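Local atomic coordinates of nicotinate-nucleotide pyrophosphorylase (Pyrococcus furiosus, PDB entry 2I14), a protein that probably catalyses formation of nicotinate mononucleotide from nicotinate and phosphoribosyl pyrophosphate in NAD biosynthesis, and binds zinc ions. Residues P209-V214 and K234-R239; W268-V273 and V288-G293. All coordinates share one frame; numbering follows the deposited sequence.

Contact 1. Residues P209-V214 and K234-R239; sequences PRIALV and KLFAVR. With PCP (1-alpha-pyrophosphoryl-2-alpha,3-alpha-dihydroxy-4-beta-cyclopentane-methanol-5-phosphate), chain I.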
ATOM      1  N   PRO A 209      24.369  23.364  33.951  1.00 71.74           N
ATOM      2  CA  PRO A 209      24.591  21.923  33.799  1.00 69.38           C
ATOM      3  C   PRO A 209      25.596  21.720  32.703  1.00 68.45           C
ATOM      4  O   PRO A 209      25.594  22.455  31.723  1.00 68.76           O
ATOM      5  CB  PRO A 209      23.219  21.401  33.424  1.00 69.04           C
ATOM      6  CG  PRO A 209      22.305  22.333  34.159  1.00 69.67           C
ATOM      7  CD  PRO A 209      22.931  23.679  33.888  1.00 70.59           C
ATOM      8  N   ARG A 210      26.465  20.737  32.865  1.00 67.64           N
ATOM      9  CA  ARG A 210      27.485  20.503  31.860  1.00 67.06           C
ATOM     10  C   ARG A 210      27.259  19.224  31.079  1.00 66.37           C
ATOM     11  O   ARG A 210      27.510  18.126  31.559  1.00 65.05           O
ATOM     12  CB  ARG A 210      28.865  20.516  32.521  1.00 67.15           C
ATOM     13  CG  ARG A 210      29.244  21.901  33.012  1.00 67.74           C
ATOM     14  CD  ARG A 210      30.300  21.873  34.098  1.00 68.74           C
ATOM     15  NE  ARG A 210      30.909  23.191  34.300  1.00 70.34           N
ATOM     16  CZ  ARG A 210      30.267  24.284  34.712  1.00 69.92           C
ATOM     17  NH1 ARG A 210      28.969  24.253  34.982  1.00 69.57           N
ATOM     18  NH2 ARG A 210      30.932  25.423  34.849  1.00 69.57           N
ATOM     19  N   ILE A 211      26.758  19.396  29.862  1.00 66.61           N
ATOM     20  CA  ILE A 211      26.485  18.290  28.969  1.00 66.50           C
ATOM     21  C   ILE A 211      27.558  18.317  27.896  1.00 66.69           C
ATOM     22  O   ILE A 211      27.754  19.331  27.237  1.00 66.01           O
ATOM     23  CB  ILE A 211      25.099  18.432  28.303  1.00 66.69           C
ATOM     24  CG1 ILE A 211      24.006  18.571  29.374  1.00 65.74           C
ATOM     25  CG2 ILE A 211      24.823  17.212  27.421  1.00 67.03           C
ATOM     26  CD1 ILE A 211      23.821  19.972  29.911  1.00 64.36           C
ATOM     27  N   ALA A 212      28.256  17.201  27.732  1.00 67.58           N
ATOM     28  CA  ALA A 212      29.327  17.109  26.752  1.00 68.70           C
ATOM     29  C   ALA A 212      28.845  16.734  25.349  1.00 69.66           C
ATOM     30  O   ALA A 212      28.077  15.787  25.162  1.00 70.35           O
ATOM     31  CB  ALA A 212      30.367  16.107  27.230  1.00 68.92           C
ATOM     32  N   LEU A 213      29.309  17.486  24.359  1.00 69.86           N
ATOM     33  CA  LEU A 213      28.943  17.224  22.985  1.00 69.90           C
ATOM     34  C   LEU A 213      29.902  16.139  22.495  1.00 71.17           C
ATOM     35  O   LEU A 213      31.017  16.420  22.044  1.00 70.72           O
ATOM     36  CB  LEU A 213      29.074  18.510  22.165  1.00 69.59           C
ATOM     37  CG  LEU A 213      28.192  18.641  20.920  1.00 69.34           C
ATOM     38  CD1 LEU A 213      28.804  17.904  19.745  1.00 69.15           C
ATOM     39  CD2 LEU A 213      26.810  18.103  21.238  1.00 68.70           C
ATOM     40  N   VAL A 214      29.451  14.893  22.610  1.00 72.91           N
ATOM     41  CA  VAL A 214      30.220  13.715  22.225  1.00 74.52           C
ATOM     42  C   VAL A 214      30.605  13.585  20.754  1.00 76.39           C
ATOM     43  O   VAL A 214      31.683  14.014  20.353  1.00 77.58           O
ATOM     44  CB  VAL A 214      29.473  12.461  22.632  1.00 74.51           C
ATOM     45  CG1 VAL A 214      30.247  11.234  22.192  1.00 75.71           C
ATOM     46  CG2 VAL A 214      29.264  12.475  24.135  1.00 74.48           C
ATOM     47  N   LYS A 234      31.314  15.983  37.117  1.00 75.88           N
ATOM     48  CA  LYS A 234      31.012  17.338  36.681  1.00 76.16           C
ATOM     49  C   LYS A 234      30.185  17.203  35.405  1.00 75.47           C
ATOM     50  O   LYS A 234      29.512  18.145  34.979  1.00 76.00           O
ATOM     51  CB  LYS A 234      32.307  18.104  36.384  1.00 76.79           C
ATOM     52  CG  LYS A 234      33.075  18.579  37.610  1.00 77.96           C
ATOM     53  CD  LYS A 234      32.549  19.926  38.110  1.00 79.06           C
ATOM     54  CE  LYS A 234      31.085  19.853  38.538  1.00 78.36           C
ATOM     55  NZ  LYS A 234      30.536  21.198  38.854  1.00 77.66           N
ATOM     56  N   LEU A 235      30.244  16.011  34.814  1.00 73.70           N
ATOM     57  CA  LEU A 235      29.532  15.697  33.583  1.00 72.22           C
ATOM     58  C   LEU A 235      28.086  15.354  33.895  1.00 71.49           C
ATOM     59  O   LEU A 235      27.765  14.211  34.189  1.00 70.69           O
ATOM     60  CB  LEU A 235      30.213  14.514  32.882  1.00 71.50           C
ATOM     61  CG  LEU A 235      29.676  14.046  31.533  1.00 69.58           C
ATOM     62  CD1 LEU A 235      29.782  15.178  30.543  1.00 69.46           C
ATOM     63  CD2 LEU A 235      30.461  12.843  31.054  1.00 68.15           C
ATOM     64  N   PHE A 236      27.215  16.353  33.829  1.00 71.86           N
ATOM     65  CA  PHE A 236      25.803  16.143  34.107  1.00 71.54           C
ATOM     66  C   PHE A 236      25.114  15.224  33.112  1.00 71.42           C
ATOM     67  O   PHE A 236      24.239  14.441  33.488  1.00 71.04           O
ATOM     68  CB  PHE A 236      25.046  17.464  34.126  1.00 71.53           C
ATOM     69  CG  PHE A 236      23.564  17.283  34.190  1.00 72.40           C
ATOM     70  CD1 PHE A 236      22.996  16.471  35.169  1.00 72.90           C
ATOM     71  CD2 PHE A 236      22.734  17.888  33.261  1.00 72.87           C
ATOM     72  CE1 PHE A 236      21.623  16.265  35.218  1.00 73.98           C
ATOM     73  CE2 PHE A 236      21.361  17.689  33.301  1.00 73.63           C
ATOM     74  CZ  PHE A 236      20.803  16.876  34.282  1.00 74.03           C
ATOM     75  N   ALA A 237      25.492  15.338  31.842  1.00 71.13           N
ATOM     76  CA  ALA A 237      24.895  14.515  30.804  1.00 70.46           C
ATOM     77  C   ALA A 237      25.730  14.513  29.549  1.00 69.95           C
ATOM     78  O   ALA A 237      26.635  15.322  29.385  1.00 69.84           O
ATOM     79  CB  ALA A 237      23.494  15.019  30.485  1.00 69.45           C
ATOM     80  N   VAL A 238      25.418  13.583  28.663  1.00 70.10           N
ATOM     81  CA  VAL A 238      26.110  13.478  27.392  1.00 70.31           C
ATOM     82  C   VAL A 238      25.067  13.716  26.303  1.00 70.16           C
ATOM     83  O   VAL A 238      23.940  13.236  26.413  1.00 71.13           O
ATOM     84  CB  VAL A 238      26.756  12.081  27.240  1.00 70.06           C
ATOM     85  CG1 VAL A 238      26.696  11.621  25.791  1.00 70.11           C
ATOM     86  CG2 VAL A 238      28.207  12.139  27.712  1.00 69.51           C
ATOM     87  N   ARG A 239      25.427  14.468  25.265  1.00 70.03           N
ATOM     88  CA  ARG A 239      24.476  14.741  24.182  1.00 69.20           C
ATOM     89  C   ARG A 239      24.754  13.938  22.924  1.00 68.44           C
ATOM     90  O   ARG A 239      25.882  13.910  22.435  1.00 68.18           O
ATOM     91  CB  ARG A 239      24.474  16.230  23.816  1.00 68.69           C
ATOM     92  CG  ARG A 239      23.230  16.675  23.057  1.00 66.47           C
ATOM     93  CD  ARG A 239      23.244  18.164  22.725  1.00 67.05           C
ATOM     94  NE  ARG A 239      23.898  18.442  21.444  1.00 67.59           N
ATOM     95  CZ  ARG A 239      24.037  19.655  20.912  1.00 66.71           C
ATOM     96  NH1 ARG A 239      23.577  20.727  21.539  1.00 67.85           N
ATOM     97  NH2 ARG A 239      24.626  19.796  19.739  1.00 65.66           N
TER
HETATM   98  C1  PCP I 392      20.913  21.076  15.792  1.00111.93           C
HETATM   99  C2  PCP I 392      20.213  22.410  16.137  1.00111.61           C
HETATM  100  C3  PCP I 392      19.553  22.153  17.514  1.00110.94           C
HETATM  101  C4  PCP I 392      19.127  20.669  17.478  1.00109.76           C
HETATM  102  C5  PCP I 392      20.199  20.068  16.635  1.00110.52           C
HETATM  103  CP  PCP I 392      17.688  20.403  16.930  1.00108.33           C
HETATM  104  O1  PCP I 392      22.357  21.059  16.284  1.00112.65           O
HETATM  105  O2  PCP I 392      21.154  23.483  16.217  1.00112.56           O
HETATM  106  O3  PCP I 392      20.457  22.339  18.619  1.00110.29           O
HETATM  107  OP  PCP I 392      17.442  20.846  15.549  1.00106.10           O
HETATM  108  P   PCP I 392      16.517  20.016  14.489  1.00104.66           P
HETATM  109  O1P PCP I 392      15.649  21.004  13.813  1.00104.02           O
HETATM  110  O2P PCP I 392      15.735  19.023  15.291  1.00103.28           O
HETATM  111  O3P PCP I 392      17.469  19.380  13.532  1.00103.89           O
HETATM  112  PA  PCP I 392      23.380  19.859  16.075  1.00112.98           P
HETATM  113  O1A PCP I 392      23.411  19.564  14.585  1.00111.85           O
HETATM  114  O2A PCP I 392      22.830  18.695  16.872  1.00112.50           O
HETATM  115  O3A PCP I 392      24.718  20.440  16.638  1.00110.50           O
HETATM  116  PB  PCP I 392      25.431  21.815  16.669  1.00106.90           P
HETATM  117  O1B PCP I 392      26.823  21.712  17.195  1.00106.90           O
HETATM  118  O2B PCP I 392      24.751  22.759  17.533  1.00106.05           O
HETATM  119  O3B PCP I 392      25.497  22.419  15.306  1.00106.94           O

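Contact 2. Residues W268-V273 and V288-G293; sequences WVKIFV and VVDAFG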
ATOM      1  N   TRP A 268      25.890   8.146  36.665  1.00 70.83           N
ATOM      2  CA  TRP A 268      25.123   9.343  36.970  1.00 68.92           C
ATOM      3  C   TRP A 268      24.853  10.114  35.692  1.00 67.47           C
ATOM      4  O   TRP A 268      23.842  10.821  35.583  1.00 66.50           O
ATOM      5  CB  TRP A 268      25.898  10.220  37.954  1.00 69.85           C
ATOM      6  CG  TRP A 268      27.247  10.623  37.432  1.00 70.19           C
ATOM      7  CD1 TRP A 268      27.583  11.812  36.854  1.00 70.33           C
ATOM      8  CD2 TRP A 268      28.424   9.806  37.380  1.00 70.12           C
ATOM      9  NE1 TRP A 268      28.894  11.786  36.440  1.00 69.84           N
ATOM     10  CE2 TRP A 268      29.433  10.567  36.750  1.00 69.92           C
ATOM     11  CE3 TRP A 268      28.721   8.502  37.800  1.00 69.92           C
ATOM     12  CZ2 TRP A 268      30.718  10.067  36.529  1.00 70.82           C
ATOM     13  CZ3 TRP A 268      29.996   8.005  37.578  1.00 70.24           C
ATOM     14  CH2 TRP A 268      30.981   8.788  36.948  1.00 70.47           C
ATOM     15  N   VAL A 269      25.760   9.969  34.727  1.00 65.16           N
ATOM     16  CA  VAL A 269      25.621  10.666  33.460  1.00 64.74           C
ATOM     17  C   VAL A 269      24.379  10.211  32.690  1.00 63.89           C
ATOM     18  O   VAL A 269      24.201   9.025  32.395  1.00 63.48           O
ATOM     19  CB  VAL A 269      26.880  10.504  32.567  1.00 64.35           C
ATOM     20  CG1 VAL A 269      28.114  10.908  33.344  1.00 63.94           C
ATOM     21  CG2 VAL A 269      27.002   9.090  32.077  1.00 66.19           C
ATOM     22  N   LYS A 270      23.520  11.180  32.389  1.00 62.21           N
ATOM     23  CA  LYS A 270      22.284  10.957  31.666  1.00 60.13           C
ATOM     24  C   LYS A 270      22.485  11.079  30.155  1.00 59.24           C
ATOM     25  O   LYS A 270      23.516  11.557  29.679  1.00 58.89           O
ATOM     26  CB  LYS A 270      21.249  11.974  32.118  1.00 60.52           C
ATOM     27  CG  LYS A 270      20.987  11.991  33.614  1.00 61.02           C
ATOM     28  CD  LYS A 270      20.138  13.204  33.983  1.00 61.82           C
ATOM     29  CE  LYS A 270      19.676  13.158  35.414  1.00 62.48           C
ATOM     30  NZ  LYS A 270      18.823  11.967  35.649  1.00 64.55           N
ATOM     31  N   ILE A 271      21.482  10.636  29.406  1.00 57.91           N
ATOM     32  CA  ILE A 271      21.532  10.695  27.955  1.00 56.76           C
ATOM     33  C   ILE A 271      20.610  11.785  27.441  1.00 55.60           C
ATOM     34  O   ILE A 271      19.389  11.685  27.552  1.00 55.59           O
ATOM     35  CB  ILE A 271      21.102   9.366  27.322  1.00 57.31           C
ATOM     36  CG1 ILE A 271      21.930   8.217  27.908  1.00 57.84           C
ATOM     37  CG2 ILE A 271      21.298   9.430  25.813  1.00 56.52           C
ATOM     38  CD1 ILE A 271      23.412   8.291  27.587  1.00 57.90           C
ATOM     39  N   PHE A 272      21.211  12.829  26.886  1.00 54.21           N
ATOM     40  CA  PHE A 272      20.473  13.946  26.336  1.00 53.30           C
ATOM     41  C   PHE A 272      20.615  13.871  24.815  1.00 52.75           C
ATOM     42  O   PHE A 272      21.732  13.787  24.295  1.00 52.15           O
ATOM     43  CB  PHE A 272      21.058  15.243  26.870  1.00 55.02           C
ATOM     44  CG  PHE A 272      20.288  16.465  26.472  1.00 57.91           C
ATOM     45  CD1 PHE A 272      20.324  16.940  25.159  1.00 57.54           C
ATOM     46  CD2 PHE A 272      19.516  17.145  27.407  1.00 57.75           C
ATOM     47  CE1 PHE A 272      19.604  18.072  24.788  1.00 57.24           C
ATOM     48  CE2 PHE A 272      18.788  18.280  27.045  1.00 57.82           C
ATOM     49  CZ  PHE A 272      18.831  18.745  25.737  1.00 57.67           C
ATOM     50  N   VAL A 273      19.486  13.868  24.103  1.00 51.67           N
ATOM     51  CA  VAL A 273      19.524  13.788  22.643  1.00 49.58           C
ATOM     52  C   VAL A 273      18.801  14.930  21.946  1.00 47.56           C
ATOM     53  O   VAL A 273      17.875  15.542  22.480  1.00 45.65           O
ATOM     54  CB  VAL A 273      18.924  12.457  22.110  1.00 49.80           C
ATOM     55  CG1 VAL A 273      19.576  11.275  22.789  1.00 47.61           C
ATOM     56  CG2 VAL A 273      17.413  12.452  22.300  1.00 49.77           C
ATOM     57  N   VAL A 288      14.698   5.463  26.983  1.00 51.72           N
ATOM     58  CA  VAL A 288      16.128   5.253  27.068  1.00 50.92           C
ATOM     59  C   VAL A 288      16.864   6.587  27.011  1.00 50.79           C
ATOM     60  O   VAL A 288      18.089   6.638  27.019  1.00 50.98           O
ATOM     61  CB  VAL A 288      16.581   4.322  25.925  1.00 51.55           C
ATOM     62  CG1 VAL A 288      18.092   4.208  25.882  1.00 51.83           C
ATOM     63  CG2 VAL A 288      15.959   2.950  26.116  1.00 49.91           C
ATOM     64  N   VAL A 289      16.107   7.673  26.960  1.00 49.95           N
ATOM     65  CA  VAL A 289      16.708   8.993  26.909  1.00 49.94           C
ATOM     66  C   VAL A 289      16.179   9.812  28.075  1.00 50.96           C
ATOM     67  O   VAL A 289      15.033   9.645  28.505  1.00 50.44           O
ATOM     68  CB  VAL A 289      16.404   9.695  25.572  1.00 48.87           C
ATOM     69  CG1 VAL A 289      17.124   8.983  24.447  1.00 47.11           C
ATOM     70  CG2 VAL A 289      14.928   9.675  25.308  1.00 47.06           C
ATOM     71  N   ASP A 290      17.026  10.697  28.582  1.00 51.30           N
ATOM     72  CA  ASP A 290      16.668  11.511  29.722  1.00 52.05           C
ATOM     73  C   ASP A 290      16.002  12.829  29.381  1.00 51.91           C
ATOM     74  O   ASP A 290      15.014  13.207  30.021  1.00 51.00           O
ATOM     75  CB  ASP A 290      17.909  11.748  30.586  1.00 54.37           C
ATOM     76  CG  ASP A 290      18.333  10.502  31.346  1.00 56.83           C
ATOM     77  OD1 ASP A 290      19.008   9.623  30.758  1.00 58.50           O
ATOM     78  OD2 ASP A 290      17.967  10.400  32.539  1.00 58.88           O
ATOM     79  N   ALA A 291      16.550  13.532  28.388  1.00 51.84           N
ATOM     80  CA  ALA A 291      16.004  14.819  27.968  1.00 50.02           C
ATOM     81  C   ALA A 291      16.135  15.013  26.473  1.00 49.60           C
ATOM     82  O   ALA A 291      17.120  14.586  25.858  1.00 48.59           O
ATOM     83  CB  ALA A 291      16.698  15.936  28.692  1.00 50.59           C
ATOM     84  N   PHE A 292      15.138  15.685  25.901  1.00 49.01           N
ATOM     85  CA  PHE A 292      15.102  15.934  24.461  1.00 47.16           C
ATOM     86  C   PHE A 292      15.361  17.362  24.020  1.00 45.81           C
ATOM     87  O   PHE A 292      14.899  18.317  24.653  1.00 45.77           O
ATOM     88  CB  PHE A 292      13.748  15.541  23.886  1.00 46.38           C
ATOM     89  CG  PHE A 292      13.393  14.107  24.077  1.00 45.48           C
ATOM     90  CD1 PHE A 292      12.704  13.699  25.199  1.00 45.44           C
ATOM     91  CD2 PHE A 292      13.702  13.171  23.105  1.00 46.25           C
ATOM     92  CE1 PHE A 292      12.314  12.378  25.354  1.00 45.01           C
ATOM     93  CE2 PHE A 292      13.316  11.849  23.254  1.00 47.46           C
ATOM     94  CZ  PHE A 292      12.616  11.458  24.388  1.00 45.67           C
ATOM     95  N   GLY A 293      16.085  17.485  22.910  1.00 44.61           N
ATOM     96  CA  GLY A 293      16.380  18.778  22.311  1.00 42.44           C
ATOM     97  C   GLY A 293      15.670  18.784  20.959  1.00 41.49           C
ATOM     98  O   GLY A 293      16.103  18.118  20.007  1.00 42.54           O
TER

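Contact 1. Residues P209-V214 and K234-R239
I211 and A237, A212 and V238 are paired in parallel within a beta-alpha-beta unit in which strand 211-213 is followed by helix 220-228 and strand 237-240. The backbone ladder between them is short. A212 N donates to A237 O at 3.0 Å, and R239 N reaches A212 O, also at 3.0 Å, in an almost straight bond (174° at the hydrogen). Before these, R210 O receives the N-H groups of both F236 and A237, each bond weak. On the face carrying I211, A237 and R239, I211 CG1 packs on A237 CB at 3.8 Å, while I211 CG2 lies 3.8 Å from R239 CB. I211 CD1 meets the edge of the F236 ring, and P209 CB approaches F236 CD2 at 3.6 Å. On the opposite face, A212 CB touches L235 CD1 at 3.5 Å and lies under A227 of helix 220-228 and W197 of helix 193-203, as helices cover the outside of the strands in the TIM-barrel clan to which the family belongs. R239 carries the unit into the ligand pocket. Its CG stands anti to the backbone N (chi1 -161°), and a bend at chi3 (89°) turns the guanidinium so that L213 CD2 covers one face and the bridging diphosphate oxygen of PCP lies at its edge, NH2 to O3A 3.2 Å. A leucine here would probably leave the diphosphate without this nearby positive charge. Y27 of the second subunit packs against R239, which also has D241 as a long, weak ion partner.

Contact 2. Residues W268-V273 and V288-G293
K270 and D290 meet across the start of two parallel strands, their side chains crossing at about a right angle, and D290 divides its carboxylate between two tasks. OD1 accepts the backbone N-H of I271 at 3.0 Å in a nearly straight bond (176° at the hydrogen), met from above the carboxylate plane, whereas OD2 forms a salt bridge with K270 NZ at 3.6 Å. The lysine keeps an extended chain as far as CE and bends only at its last torsion, so its CG and CD run alongside OD2 before NZ reaches it. In the backbone, D290 N returns a bond to I271 O, and V273 pairs through its N with A291 O and through its O with G293 N. A chi1 of -174° swings the F272 ring away from its own N, so that A291 O lies over one face and CD2 comes to the methyl of A291. The chi1 of V273 (-53°) sets CG1 opposite the carbonyl carbon, 3.7 Å from V289 CG1, and leaves CG2 to meet F292 CD2 at 3.9 Å; V273 and V289 cross at about a right angle, whereas the V273 and F292 side chains point the same way. Strand 137-139 flanks strand 291-294 on the far side from 270-274, which itself is bordered by strand 237-240, while helix 250-263 packs against I271 and V288.

How the contacts relate
Contacts 1 and 2 are consecutive steps around one parallel sheet, with centres about 9 Å apart. Strand 237-240 of the first is the direct neighbour of strand 270-274 of the second, and V238 joins them through two probable hydrogen bonds: its O with F272 N at 2.8 Å and its N with K270 O at 3.0 Å. R239 CG also packs on F272 O. The pocket is built at the C-terminal ends of the strands, as in TIM-barrel enzymes generally. In contact 1, R239 approaches PCP, and the L213 side chain lies about 4 Å from a zinc ion, nearest atoms. Contact 2 reaches toward the ligand by its last residue, G293 O lying 4.1 Å from PCP CP, while the V273 side chain stays about 11 Å from zinc.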